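Local coordinates for hypothetical protein SA2161 (Staphylococcus aureus, PDB 1Y7R) that is of unknown function but probably acts as an acetyltransferase of the GNAT family, moving an acetyl group from acetyl-coenzyme A to an acceptor, at residues I69-S74 and S82-H87. The protein carries 4 engineered substitutions. Numbering follows the deposited sequence.
Sequences IAVLKS and SLIMEH. Engineered in segment 69-74: Leu72 (natural residue Ser). With PO4 (phosphate ion), chain C.
Ile84 reaches from helix 80-95 to the end of strand 63-71 and divides its branches between two residues of that strand. From CB, which points at the strand, Ile84 CG2, anti to the backbone N, meets Ile69 CD1 at 3.9 Å. The other branch starts with CG1, anti to the carbonyl carbon (chi1 -73°), and stretches out at chi2 160°, which carries Ile84 CD1 to within 3.6 Å of Val71 CG2. Ile84 CD1 also lies 4.1 Å from Ala70 O. Ile69 and Val71 both come alongside Ile84 running the other way. The next residue, selenomethionine Met85, is bent and lies roughly perpendicular to Ile69, with Met85 SE 4.2 Å from Ile69 CD1. No hydrogen bond joins the segments; the packing is apolar, and Val42 and Leu44 of strand 40-46 also touch Ile84. Near the start of the helix, Ser82 holds a phosphate ion through its N to O3 (3.1 Å) and its OG to O2 (2.8 Å). Segments 69-71 and 82-87 run roughly antiparallel, at 146°, in a beta-alpha-beta unit completed by strand 101-107. In GNAT enzymes the loop and helix start after this strand typically bind the pyrophosphate of acetyl-coenzyme A, a site this phosphate, probably from the crystallisation liquor, may mark.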
# COMPACT_ATOMS: atom_id res chain seq x y z
N ILE A 69 -4.10 8.12 -7.95
CA ILE A 69 -5.22 9.06 -8.12
C ILE A 69 -4.75 10.14 -9.07
O ILE A 69 -4.00 11.06 -8.68
CB ILE A 69 -5.67 9.65 -6.76
CG1 ILE A 69 -6.02 8.51 -5.80
CG2 ILE A 69 -6.89 10.61 -6.95
CD1 ILE A 69 -7.17 7.68 -6.23
N ALA A 70 -5.18 10.04 -10.33
CA ALA A 70 -4.63 10.89 -11.38
C ALA A 70 -5.79 11.51 -12.13
O ALA A 70 -6.61 10.78 -12.69
CB ALA A 70 -3.81 10.05 -12.34
N VAL A 71 -5.83 12.83 -12.18
CA VAL A 71 -6.84 13.54 -12.97
C VAL A 71 -6.06 14.50 -13.88
O VAL A 71 -5.17 15.20 -13.40
CB VAL A 71 -7.82 14.33 -12.03
CG1 VAL A 71 -8.71 15.30 -12.81
CG2 VAL A 71 -8.64 13.34 -11.11
N LEU A 72 -6.38 14.54 -15.17
CA LEU A 72 -5.74 15.52 -16.07
C LEU A 72 -5.67 16.91 -15.46
O LEU A 72 -6.66 17.40 -14.89
CB LEU A 72 -6.48 15.62 -17.39
CG LEU A 72 -6.43 14.37 -18.25
CD1 LEU A 72 -7.33 14.61 -19.46
CD2 LEU A 72 -4.99 14.11 -18.69
N LYS A 73 -4.51 17.55 -15.61
CA LYS A 73 -4.36 18.91 -15.11
C LYS A 73 -5.52 19.80 -15.61
O LYS A 73 -6.12 20.54 -14.83
CB LYS A 73 -3.03 19.47 -15.54
CG LYS A 73 -2.14 20.01 -14.42
CD LYS A 73 -2.06 19.13 -13.17
CE LYS A 73 -1.42 19.93 -11.99
NZ LYS A 73 -1.66 19.33 -10.62
N SER A 74 -5.89 19.65 -16.88
CA SER A 74 -6.93 20.49 -17.48
C SER A 74 -8.33 20.19 -16.93
O SER A 74 -9.24 21.02 -17.09
CB SER A 74 -6.92 20.38 -19.01
OG SER A 74 -7.15 19.04 -19.41
N SER A 82 -12.91 13.78 -6.65
CA SER A 82 -13.92 13.36 -5.69
C SER A 82 -14.73 12.22 -6.27
O SER A 82 -15.04 11.27 -5.56
CB SER A 82 -14.86 14.50 -5.30
OG SER A 82 -14.31 15.24 -4.20
N LEU A 83 -15.06 12.30 -7.56
CA LEU A 83 -15.79 11.21 -8.22
C LEU A 83 -15.04 9.86 -8.15
O LEU A 83 -15.60 8.82 -7.77
CB LEU A 83 -16.13 11.63 -9.67
CG LEU A 83 -17.07 10.62 -10.39
CD1 LEU A 83 -18.39 10.37 -9.66
CD2 LEU A 83 -17.35 11.15 -11.74
N ILE A 84 -13.75 9.91 -8.48
CA ILE A 84 -12.85 8.75 -8.33
C ILE A 84 -12.89 8.20 -6.90
O ILE A 84 -13.12 7.00 -6.67
CB ILE A 84 -11.44 9.15 -8.77
CG1 ILE A 84 -11.42 9.29 -10.30
CG2 ILE A 84 -10.40 8.11 -8.30
CD1 ILE A 84 -10.26 10.11 -10.86
N MSE A 85 -12.73 9.08 -5.93
CA MSE A 85 -12.70 8.66 -4.53
C MSE A 85 -14.03 8.07 -4.09
O MSE A 85 -14.04 7.12 -3.34
CB MSE A 85 -12.30 9.83 -3.61
CG MSE A 85 -10.83 10.20 -3.63
SE MSE A 85 -9.68 8.66 -3.06
CE MSE A 85 -10.22 8.58 -1.18
N GLU A 86 -15.17 8.62 -4.56
CA GLU A 86 -16.46 8.06 -4.21
C GLU A 86 -16.54 6.60 -4.67
O GLU A 86 -17.01 5.72 -3.94
CB GLU A 86 -17.61 8.88 -4.83
CG GLU A 86 -17.82 10.24 -4.16
CD GLU A 86 -18.54 10.12 -2.79
OE1 GLU A 86 -18.57 9.00 -2.21
OE2 GLU A 86 -19.10 11.13 -2.30
N HIS A 87 -16.07 6.32 -5.88
CA HIS A 87 -16.10 4.92 -6.37
C HIS A 87 -15.11 4.01 -5.63
O HIS A 87 -15.45 2.87 -5.25
CB HIS A 87 -15.93 4.92 -7.88
CG HIS A 87 -17.15 5.40 -8.60
ND1 HIS A 87 -18.16 4.54 -8.98
CD2 HIS A 87 -17.57 6.64 -8.92
CE1 HIS A 87 -19.12 5.24 -9.57
NE2 HIS A 87 -18.79 6.52 -9.54
P PO4 C . -12.31 17.88 -6.06
O1 PO4 C . -10.93 17.74 -5.44
O2 PO4 C . -13.40 17.74 -5.04
O3 PO4 C . -12.40 16.77 -7.09
O4 PO4 C . -12.48 19.18 -6.83